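Local coordinates for protein leucyl-trna synthetase (Plasmodium knowlesi, PDB 5FOF) that catalyses the ATP-dependent joining of leucine to its tRNA, the crystallised part being the editing domain, which probably hydrolyses mischarged tRNA, at residues 227-232 and 245-250; 221-226 and 271-276; 92-97 and 195-200. One frame throughout, in Å; residues are numbered along the deposited sequence.

Interaction 1: residues 227-232 and 245-250; sequences DIRRKQ and FLHNES
Arg229 and the backbone carbonyl of Leu246 form the polar centre of this contact. NE of Arg229 donates to O of Leu246 over 2.8 Å; the bond is bent, with 134° at the hydrogen, and although the nitrogen lies in the plane of the carbonyl, the oxygen stands well out of the guanidinium plane. NH2 of Arg229 approaches O of Asn248 at the guanidinium edge, 3.4 Å away; that oxygen also takes a weak hydrogen bond from Asn93 ND2. CD2 of His247 lies over one face of the guanidinium, 4.0 Å from NE of Arg229, the planes 20° apart and the side chains running past each other in opposite directions. The arginine, its chain extended from CG to NE, reaches from the C-terminal turn of helix 219-230 of the editing domain, just before Lys231 leaves helical geometry, to the irregular loop that follows helix 232-238. NE2 of Gln232 meets the rim of the His247 ring in its plane, 3.4 Å from His247 NE2, the amide turned 64° to the imidazole. On the buried side, CG2 of Ile228 meets CD2 of Leu246 at 4.1 Å, the two crossing at about a right angle, and both rest on Leu197 of strand 194-198. Further out, ND1 of His247 has a weak hydrogen bond to Asp243 O, and the hydroxyl of Tyr94, from strand 94-97, is hydrogen-bonded to Phe245 O and Asn248 N.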
loop_
_atom_site.group_PDB
_atom_site.type_symbol
_atom_site.label_atom_id
_atom_site.label_comp_id
_atom_site.label_asym_id
_atom_site.label_seq_id
_atom_site.Cartn_x
_atom_site.Cartn_y
_atom_site.Cartn_z
ATOM N N ASP A 227 -9.587 -16.302 -6.306
ATOM C CA ASP A 227 -9.334 -16.339 -7.742
ATOM C C ASP A 227 -7.904 -16.742 -8.053
ATOM O O ASP A 227 -7.689 -17.584 -8.908
ATOM C CB ASP A 227 -9.649 -14.987 -8.410
ATOM C CG ASP A 227 -11.131 -14.777 -8.643
ATOM O OD1 ASP A 227 -11.951 -15.291 -7.853
ATOM O OD2 ASP A 227 -11.468 -14.077 -9.620
ATOM N N ILE A 228 -6.940 -16.140 -7.361
ATOM C CA ILE A 228 -5.521 -16.398 -7.626
ATOM C C ILE A 228 -5.138 -17.845 -7.265
ATOM O O ILE A 228 -4.373 -18.467 -7.974
ATOM C CB ILE A 228 -4.615 -15.375 -6.906
ATOM C CG1 ILE A 228 -4.770 -13.996 -7.547
ATOM C CG2 ILE A 228 -3.144 -15.793 -6.965
ATOM C CD1 ILE A 228 -4.235 -12.845 -6.710
ATOM N N ARG A 229 -5.678 -18.357 -6.167
ATOM C CA ARG A 229 -5.468 -19.742 -5.764
ATOM C C ARG A 229 -6.183 -20.679 -6.738
ATOM O O ARG A 229 -5.556 -21.579 -7.285
ATOM C CB ARG A 229 -5.943 -19.973 -4.317
ATOM C CG ARG A 229 -5.066 -19.303 -3.274
ATOM C CD ARG A 229 -5.722 -19.269 -1.899
ATOM N NE ARG A 229 -4.906 -18.529 -0.933
ATOM C CZ ARG A 229 -5.193 -18.375 0.361
ATOM N NH1 ARG A 229 -6.296 -18.919 0.874
ATOM N NH2 ARG A 229 -4.368 -17.687 1.161
ATOM N N ARG A 230 -7.470 -20.437 -6.986
ATOM C CA ARG A 230 -8.232 -21.162 -8.023
ATOM C C ARG A 230 -7.502 -21.277 -9.377
ATOM O O ARG A 230 -7.689 -22.260 -10.081
ATOM C CB ARG A 230 -9.607 -20.508 -8.230
ATOM C CG ARG A 230 -10.563 -21.273 -9.145
ATOM C CD ARG A 230 -11.949 -20.629 -9.214
ATOM N NE ARG A 230 -12.034 -19.488 -10.137
ATOM C CZ ARG A 230 -12.084 -19.567 -11.476
ATOM N NH1 ARG A 230 -12.038 -20.739 -12.118
ATOM N NH2 ARG A 230 -12.171 -18.450 -12.195
ATOM N N LYS A 231 -6.682 -20.286 -9.736
ATOM C CA LYS A 231 -5.850 -20.339 -10.946
ATOM C C LYS A 231 -4.341 -20.227 -10.629
ATOM O O LYS A 231 -3.607 -19.505 -11.324
ATOM C CB LYS A 231 -6.245 -19.226 -11.925
ATOM C CG LYS A 231 -7.732 -18.926 -12.062
ATOM C CD LYS A 231 -7.920 -17.528 -12.645
ATOM C CE LYS A 231 -9.377 -17.171 -12.883
ATOM N NZ LYS A 231 -9.503 -15.901 -13.656
ATOM N N GLN A 232 -3.878 -20.944 -9.595
ATOM C CA GLN A 232 -2.439 -21.107 -9.327
ATOM C C GLN A 232 -1.677 -21.126 -10.643
ATOM O O GLN A 232 -0.792 -20.307 -10.864
ATOM C CB GLN A 232 -2.166 -22.429 -8.581
ATOM C CG GLN A 232 -2.395 -22.386 -7.065
ATOM C CD GLN A 232 -2.959 -23.693 -6.465
ATOM O OE1 GLN A 232 -2.810 -24.788 -7.029
ATOM N NE2 GLN A 232 -3.595 -23.576 -5.297
ATOM N N PHE A 245 3.849 -19.692 -2.426
ATOM C CA PHE A 245 3.732 -18.315 -1.929
ATOM C C PHE A 245 2.295 -17.800 -1.765
ATOM O O PHE A 245 2.102 -16.681 -1.298
ATOM C CB PHE A 245 4.483 -17.351 -2.850
ATOM C CG PHE A 245 5.963 -17.635 -2.992
ATOM C CD1 PHE A 245 6.673 -18.423 -2.067
ATOM C CD2 PHE A 245 6.669 -17.053 -4.056
ATOM C CE1 PHE A 245 8.035 -18.648 -2.228
ATOM C CE2 PHE A 245 8.031 -17.274 -4.216
ATOM C CZ PHE A 245 8.715 -18.072 -3.302
ATOM N N LEU A 246 1.300 -18.613 -2.113
ATOM C CA LEU A 246 -0.062 -18.143 -2.309
ATOM C C LEU A 246 -1.006 -18.661 -1.257
ATOM O O LEU A 246 -2.216 -18.707 -1.505
ATOM C CB LEU A 246 -0.585 -18.617 -3.662
ATOM C CG LEU A 246 0.292 -18.262 -4.846
ATOM C CD1 LEU A 246 -0.225 -18.957 -6.099
ATOM C CD2 LEU A 246 0.355 -16.750 -5.024
ATOM N N HIS A 247 -0.495 -19.057 -0.091
ATOM C CA HIS A 247 -1.375 -19.627 0.931
ATOM C C HIS A 247 -1.145 -19.085 2.341
ATOM O O HIS A 247 -1.521 -19.731 3.321
ATOM C CB HIS A 247 -1.312 -21.154 0.856
ATOM C CG HIS A 247 -1.786 -21.694 -0.457
ATOM N ND1 HIS A 247 -0.942 -21.869 -1.537
ATOM C CD2 HIS A 247 -3.019 -22.068 -0.878
ATOM C CE1 HIS A 247 -1.632 -22.350 -2.558
ATOM N NE2 HIS A 247 -2.895 -22.480 -2.185
ATOM N N ASN A 248 -0.619 -17.865 2.429
ATOM C CA ASN A 248 -0.376 -17.231 3.721
ATOM C C ASN A 248 -1.671 -16.991 4.488
ATOM O O ASN A 248 -2.699 -16.608 3.904
ATOM C CB ASN A 248 0.334 -15.890 3.570
ATOM C CG ASN A 248 1.644 -16.000 2.825
ATOM O OD1 ASN A 248 2.208 -17.091 2.702
ATOM N ND2 ASN A 248 2.131 -14.862 2.306
ATOM N N GLU A 249 -1.592 -17.246 5.799
ATOM C CA GLU A 249 -2.644 -16.935 6.768
ATOM C C GLU A 249 -2.749 -15.420 6.868
ATOM O O GLU A 249 -1.763 -14.718 6.672
ATOM C CB GLU A 249 -2.283 -17.511 8.162
ATOM C CG GLU A 249 -3.403 -17.456 9.223
ATOM C CD GLU A 249 -2.971 -17.001 10.635
ATOM O OE1 GLU A 249 -1.755 -16.941 10.933
ATOM O OE2 GLU A 249 -3.864 -16.704 11.470
ATOM N N SER A 250 -3.953 -14.941 7.153
ATOM C CA SER A 250 -4.197 -13.567 7.526
ATOM C C SER A 250 -4.887 -13.612 8.873
ATOM O O SER A 250 -6.012 -14.084 8.968
ATOM C CB SER A 250 -5.117 -12.909 6.492
ATOM O OG SER A 250 -5.587 -11.639 6.914
#

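Interaction 2: residues 221-226 and 271-276; sequences DYACLQ and EKISSY
A cysteine sulfur-aromatic contact, Cys224 on Tyr276, ties helix 219-230 to the loop that leaves helix 263-270. SG of Cys224 sits almost squarely over the phenol ring, 3.9 Å from the centroid of Tyr276 and 8° off the ring normal. Its placement follows from the cysteine's first torsion: the sulfur is anti to the backbone N (chi1 -171°) and carried over the middle of the ring, while CB of Cys224 stays behind over the same face, 3.9 Å from CG of Tyr276. The tyrosine holds CG between its own N and carbonyl carbon (chi1 82°), which turns one face of the ring to Cys224. Its CB packs 3.6 Å from the backbone N of Cys224 and 3.8 Å from CB of Ala223. CG2 of Ile273 makes a looser contact, 4.4 Å from CB of Ala223. The loop starts at a Schellman motif with Lys272, at positive phi, as its C-prime residue, and the side chain of Ile273 packs on Tyr268 and on Leu281 of helix 281-295. No hydrogen bond joins the two segments; the phenol OH is hydrogen-bonded to Thr200 OG1, so the fit probably rests on shape and on dispersion between the polarisable sulfur and the ring.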
loop_
_atom_site.group_PDB
_atom_site.type_symbol
_atom_site.label_atom_id
_atom_site.label_comp_id
_atom_site.label_asym_id
_atom_site.label_seq_id
_atom_site.Cartn_x
_atom_site.Cartn_y
_atom_site.Cartn_z
ATOM N N ASP A 221 -10.494 -8.498 -0.639
ATOM C CA ASP A 221 -9.178 -9.133 -0.507
ATOM C C ASP A 221 -9.312 -10.662 -0.516
ATOM O O ASP A 221 -8.565 -11.346 -1.218
ATOM C CB ASP A 221 -8.443 -8.674 0.778
ATOM C CG ASP A 221 -8.166 -7.152 0.826
ATOM O OD1 ASP A 221 -8.202 -6.449 -0.219
ATOM O OD2 ASP A 221 -7.895 -6.665 1.946
ATOM N N TYR A 222 -10.267 -11.194 0.244
ATOM C CA TYR A 222 -10.538 -12.653 0.226
ATOM C C TYR A 222 -10.873 -13.188 -1.178
ATOM O O TYR A 222 -10.470 -14.293 -1.535
ATOM C CB TYR A 222 -11.689 -13.013 1.185
ATOM C CG TYR A 222 -11.924 -14.505 1.386
ATOM C CD1 TYR A 222 -12.766 -15.226 0.542
ATOM C CD2 TYR A 222 -11.332 -15.188 2.447
ATOM C CE1 TYR A 222 -12.990 -16.588 0.733
ATOM C CE2 TYR A 222 -11.549 -16.543 2.644
ATOM C CZ TYR A 222 -12.375 -17.241 1.786
ATOM O OH TYR A 222 -12.588 -18.583 2.003
ATOM N N ALA A 223 -11.629 -12.406 -1.942
ATOM C CA ALA A 223 -12.112 -12.811 -3.252
ATOM C C ALA A 223 -10.996 -12.789 -4.274
ATOM O O ALA A 223 -10.965 -13.613 -5.171
ATOM C CB ALA A 223 -13.238 -11.885 -3.703
ATOM N N CYS A 224 -10.097 -11.822 -4.150
ATOM C CA CYS A 224 -8.963 -11.730 -5.054
ATOM C C CYS A 224 -8.001 -12.894 -4.826
ATOM O O CYS A 224 -7.496 -13.471 -5.787
ATOM C CB CYS A 224 -8.247 -10.403 -4.877
ATOM S SG CYS A 224 -7.007 -10.103 -6.138
ATOM N N LEU A 225 -7.756 -13.221 -3.557
ATOM C CA LEU A 225 -6.953 -14.388 -3.185
ATOM C C LEU A 225 -7.519 -15.721 -3.688
ATOM O O LEU A 225 -6.766 -16.563 -4.171
ATOM C CB LEU A 225 -6.751 -14.465 -1.663
ATOM C CG LEU A 225 -5.425 -13.935 -1.110
ATOM C CD1 LEU A 225 -5.413 -14.082 0.403
ATOM C CD2 LEU A 225 -4.230 -14.672 -1.721
ATOM N N GLN A 226 -8.835 -15.905 -3.562
ATOM C CA GLN A 226 -9.521 -17.127 -4.041
ATOM C C GLN A 226 -9.326 -17.343 -5.529
ATOM O O GLN A 226 -8.939 -18.425 -5.963
ATOM C CB GLN A 226 -11.018 -17.075 -3.727
ATOM C CG GLN A 226 -11.354 -17.333 -2.262
ATOM C CD GLN A 226 -11.081 -18.764 -1.810
ATOM O OE1 GLN A 226 -10.898 -19.674 -2.623
ATOM N NE2 GLN A 226 -11.059 -18.963 -0.506
ATOM N N GLU A 271 -22.953 -13.809 0.328
ATOM C CA GLU A 271 -23.383 -13.064 -0.865
ATOM C C GLU A 271 -22.921 -13.753 -2.174
ATOM O O GLU A 271 -22.813 -13.101 -3.223
ATOM C CB GLU A 271 -22.873 -11.617 -0.786
ATOM C CG GLU A 271 -23.349 -10.838 0.444
ATOM C CD GLU A 271 -24.721 -10.174 0.291
ATOM O OE1 GLU A 271 -25.268 -10.104 -0.836
ATOM O OE2 GLU A 271 -25.251 -9.692 1.320
ATOM N N LYS A 272 -22.653 -15.062 -2.100
ATOM C CA LYS A 272 -22.270 -15.919 -3.247
ATOM C C LYS A 272 -21.448 -15.218 -4.332
ATOM O O LYS A 272 -21.800 -15.216 -5.514
ATOM C CB LYS A 272 -23.510 -16.603 -3.840
ATOM C CG LYS A 272 -24.457 -17.128 -2.771
ATOM C CD LYS A 272 -25.348 -18.250 -3.264
ATOM C CE LYS A 272 -26.366 -18.621 -2.198
ATOM N NZ LYS A 272 -26.602 -20.087 -2.174
ATOM N N ILE A 273 -20.343 -14.628 -3.898
ATOM C CA ILE A 273 -19.391 -13.984 -4.793
ATOM C C ILE A 273 -18.609 -15.109 -5.478
ATOM O O ILE A 273 -18.236 -16.088 -4.829
ATOM C CB ILE A 273 -18.427 -13.030 -4.032
ATOM C CG1 ILE A 273 -19.182 -11.956 -3.211
ATOM C CG2 ILE A 273 -17.456 -12.359 -4.996
ATOM C CD1 ILE A 273 -19.808 -10.839 -4.028
ATOM N N SER A 274 -18.417 -14.976 -6.789
ATOM C CA SER A 274 -17.716 -15.966 -7.620
ATOM C C SER A 274 -16.381 -15.461 -8.175
ATOM O O SER A 274 -15.624 -16.242 -8.776
ATOM C CB SER A 274 -18.598 -16.353 -8.818
ATOM O OG SER A 274 -19.851 -16.866 -8.401
ATOM N N SER A 275 -16.112 -14.165 -8.001
ATOM C CA SER A 275 -14.982 -13.486 -8.641
ATOM C C SER A 275 -14.750 -12.143 -7.948
ATOM O O SER A 275 -15.697 -11.541 -7.452
ATOM C CB SER A 275 -15.287 -13.272 -10.130
ATOM O OG SER A 275 -14.222 -12.653 -10.818
ATOM N N TYR A 276 -13.509 -11.664 -7.915
ATOM C CA TYR A 276 -13.244 -10.336 -7.340
ATOM C C TYR A 276 -13.646 -9.199 -8.308
ATOM O O TYR A 276 -13.559 -8.022 -7.938
ATOM C CB TYR A 276 -11.794 -10.204 -6.822
ATOM C CG TYR A 276 -10.748 -9.873 -7.859
ATOM C CD1 TYR A 276 -10.429 -8.552 -8.139
ATOM C CD2 TYR A 276 -10.058 -10.878 -8.542
ATOM C CE1 TYR A 276 -9.480 -8.229 -9.091
ATOM C CE2 TYR A 276 -9.094 -10.566 -9.495
ATOM C CZ TYR A 276 -8.816 -9.232 -9.771
ATOM O OH TYR A 276 -7.865 -8.870 -10.705
#

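Interaction 3: residues 92-97 and 195-200; sequences QNYTFV and YILPMT
O of Val97 is approached by two groups of segment 195-200: N of Met199 donates to it over 2.7 Å in a nearly straight bond (175° at the hydrogen), and CA of Pro198 adds a C-H...O contact. The same pattern of amide plus alpha carbon recurs two residues back, where O of Thr95 takes the N-H of Leu197 at 2.9 Å and a C-H from Ile196. This is a parallel beta pairing, strands 94-97 and 194-198 of the mixed sheet of the editing domain, with the N-H groups of Thr95 and Val97 returning bonds to the carbonyls of Tyr195 and Leu197. Strand 211-213 runs antiparallel beside strand 94-97, and Asn93 and Tyr94 both face Cys213 in a classic beta bulge.

The two faces of the pair differ. On one, Tyr94, Phe96 and Leu197 meet helix 219-230, while the Tyr195 ring stacks with Phe245. There CD1 of Leu197 makes a CH-pi contact over the phenol face of Tyr94, 3.7 Å from its centroid, while O of Tyr195 lies at the edge of that ring, in its plane. CB of Leu197 comes 3.6 Å from CE1 of Phe96. Met199, with CG anti to its backbone N (chi1 179°) and its chain bent at the sulfur, reaches the same phenyl: CE makes an off-centre CH-pi contact, 4.2 Å from the Phe96 centroid, and SD a Met-aromatic one, oblique, 4.6 Å from that centroid. On the other face, CG2 of Val97 meets CG2 of Ile196 at 3.6 Å.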
loop_
_atom_site.group_PDB
_atom_site.type_symbol
_atom_site.label_atom_id
_atom_site.label_comp_id
_atom_site.label_asym_id
_atom_site.label_seq_id
_atom_site.Cartn_x
_atom_site.Cartn_y
_atom_site.Cartn_z
ATOM N N GLN A 92 -2.359 -8.240 7.600
ATOM C CA GLN A 92 -1.796 -8.181 6.237
ATOM C C GLN A 92 -0.983 -9.429 5.825
ATOM O O GLN A 92 0.144 -9.612 6.277
ATOM C CB GLN A 92 -0.943 -6.903 6.016
ATOM C CG GLN A 92 -0.555 -6.734 4.552
ATOM C CD GLN A 92 0.198 -5.467 4.209
ATOM O OE1 GLN A 92 0.633 -5.302 3.068
ATOM N NE2 GLN A 92 0.360 -4.573 5.166
ATOM N N ASN A 93 -1.565 -10.248 4.947
ATOM C CA ASN A 93 -0.872 -11.374 4.316
ATOM C C ASN A 93 -0.270 -11.119 2.918
ATOM O O ASN A 93 0.643 -11.851 2.515
ATOM C CB ASN A 93 -1.764 -12.605 4.292
ATOM C CG ASN A 93 -3.076 -12.396 3.546
ATOM O OD1 ASN A 93 -3.554 -11.270 3.382
ATOM N ND2 ASN A 93 -3.698 -13.501 3.151
ATOM N N TYR A 94 -0.751 -10.111 2.175
ATOM C CA TYR A 94 -0.114 -9.718 0.892
ATOM C C TYR A 94 -0.142 -8.217 0.690
ATOM O O TYR A 94 -0.540 -7.485 1.574
ATOM C CB TYR A 94 -0.783 -10.441 -0.290
ATOM C CG TYR A 94 -0.585 -11.927 -0.226
ATOM C CD1 TYR A 94 -1.474 -12.736 0.460
ATOM C CD2 TYR A 94 0.523 -12.512 -0.811
ATOM C CE1 TYR A 94 -1.265 -14.092 0.549
ATOM C CE2 TYR A 94 0.737 -13.865 -0.731
ATOM C CZ TYR A 94 -0.154 -14.645 -0.049
ATOM O OH TYR A 94 0.067 -15.983 0.030
ATOM N N THR A 95 0.322 -7.756 -0.463
ATOM C CA THR A 95 0.158 -6.361 -0.881
ATOM C C THR A 95 -0.278 -6.308 -2.349
ATOM O O THR A 95 0.312 -6.995 -3.190
ATOM C CB THR A 95 1.473 -5.593 -0.687
ATOM O OG1 THR A 95 1.739 -5.520 0.704
ATOM C CG2 THR A 95 1.379 -4.187 -1.234
ATOM N N PHE A 96 -1.284 -5.484 -2.652
ATOM C CA PHE A 96 -1.874 -5.472 -3.988
ATOM C C PHE A 96 -1.432 -4.261 -4.786
ATOM O O PHE A 96 -1.406 -3.140 -4.277
ATOM C CB PHE A 96 -3.404 -5.473 -3.924
ATOM C CG PHE A 96 -4.029 -6.795 -3.523
ATOM C CD1 PHE A 96 -3.640 -7.998 -4.119
ATOM C CD2 PHE A 96 -5.078 -6.813 -2.603
ATOM C CE1 PHE A 96 -4.231 -9.197 -3.765
ATOM C CE2 PHE A 96 -5.678 -8.004 -2.238
ATOM C CZ PHE A 96 -5.248 -9.202 -2.828
ATOM N N VAL A 97 -1.088 -4.518 -6.038
ATOM C CA VAL A 97 -0.905 -3.500 -7.066
ATOM C C VAL A 97 -1.769 -3.857 -8.292
ATOM O O VAL A 97 -2.272 -4.981 -8.416
ATOM C CB VAL A 97 0.564 -3.364 -7.475
ATOM C CG1 VAL A 97 1.391 -2.898 -6.294
ATOM C CG2 VAL A 97 1.120 -4.668 -8.036
ATOM N N TYR A 195 3.880 -11.099 -0.123
ATOM C CA TYR A 195 4.231 -11.003 -1.529
ATOM C C TYR A 195 3.339 -9.971 -2.215
ATOM O O TYR A 195 2.232 -9.652 -1.726
ATOM C CB TYR A 195 4.128 -12.373 -2.202
ATOM C CG TYR A 195 5.161 -13.370 -1.699
ATOM C CD1 TYR A 195 4.936 -14.116 -0.547
ATOM C CD2 TYR A 195 6.372 -13.562 -2.375
ATOM C CE1 TYR A 195 5.888 -15.017 -0.071
ATOM C CE2 TYR A 195 7.325 -14.461 -1.912
ATOM C CZ TYR A 195 7.087 -15.189 -0.756
ATOM O OH TYR A 195 8.026 -16.096 -0.286
ATOM N N ILE A 196 3.839 -9.439 -3.334
ATOM C CA ILE A 196 3.082 -8.499 -4.137
ATOM C C ILE A 196 2.233 -9.326 -5.095
ATOM O O ILE A 196 2.761 -10.137 -5.868
ATOM C CB ILE A 196 3.994 -7.485 -4.839
ATOM C CG1 ILE A 196 4.705 -6.645 -3.774
ATOM C CG2 ILE A 196 3.203 -6.533 -5.744
ATOM C CD1 ILE A 196 5.628 -5.585 -4.327
ATOM N N LEU A 197 0.919 -9.157 -4.984
ATOM C CA LEU A 197 -0.054 -9.871 -5.796
ATOM C C LEU A 197 -0.792 -8.875 -6.675
ATOM O O LEU A 197 -0.884 -7.698 -6.324
ATOM C CB LEU A 197 -1.071 -10.585 -4.906
ATOM C CG LEU A 197 -0.604 -11.785 -4.086
ATOM C CD1 LEU A 197 -1.814 -12.449 -3.456
ATOM C CD2 LEU A 197 0.189 -12.795 -4.916
ATOM N N PRO A 198 -1.341 -9.339 -7.810
ATOM C CA PRO A 198 -2.022 -8.452 -8.743
ATOM C C PRO A 198 -3.513 -8.318 -8.470
ATOM O O PRO A 198 -4.189 -9.331 -8.344
ATOM C CB PRO A 198 -1.801 -9.159 -10.074
ATOM C CG PRO A 198 -1.819 -10.604 -9.723
ATOM C CD PRO A 198 -1.278 -10.713 -8.330
ATOM N N MET A 199 -4.011 -7.081 -8.376
ATOM C CA MET A 199 -5.471 -6.798 -8.329
ATOM C C MET A 199 -5.848 -5.782 -9.436
ATOM O O MET A 199 -5.406 -4.640 -9.409
ATOM C CB MET A 199 -5.887 -6.283 -6.949
ATOM C CG MET A 199 -7.374 -5.948 -6.845
ATOM S SD MET A 199 -7.957 -5.468 -5.203
ATOM C CE MET A 199 -8.557 -6.999 -4.530
ATOM N N THR A 200 -6.652 -6.204 -10.411
ATOM C CA THR A 200 -6.974 -5.362 -11.571
ATOM C C THR A 200 -7.975 -4.238 -11.271
ATOM O O THR A 200 -7.983 -3.224 -11.963
ATOM C CB THR A 200 -7.511 -6.198 -12.742
ATOM O OG1 THR A 200 -8.603 -7.001 -12.275
ATOM C CG2 THR A 200 -6.408 -7.101 -13.312
#

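Overall arrangement
Interactions 1 and 2 use successive parts of helix 219-230, whereas interaction 3 supplies two strands of the sheet against which that helix packs, and it lies nearest the centre of the chain. All three meet directly. The hydroxyl of Tyr94 reaches from 92-97 into loop 245-250, the Tyr276 and Thr200 hydroxyls join interactions 2 and 3, and Asp227 is weakly bonded to Ser275. Chemistry follows the kind of element joined: strand to strand in buried interaction 3, a ladder of backbone bonds with aromatic packing; helix to loop in buried interaction 2, apolar and sulfur-ring packing; helix end to surface loop in interaction 1, an arginine bonded to a loop carbonyl. Along the chain, interaction 1 is nested within the loop that interaction 2 closes.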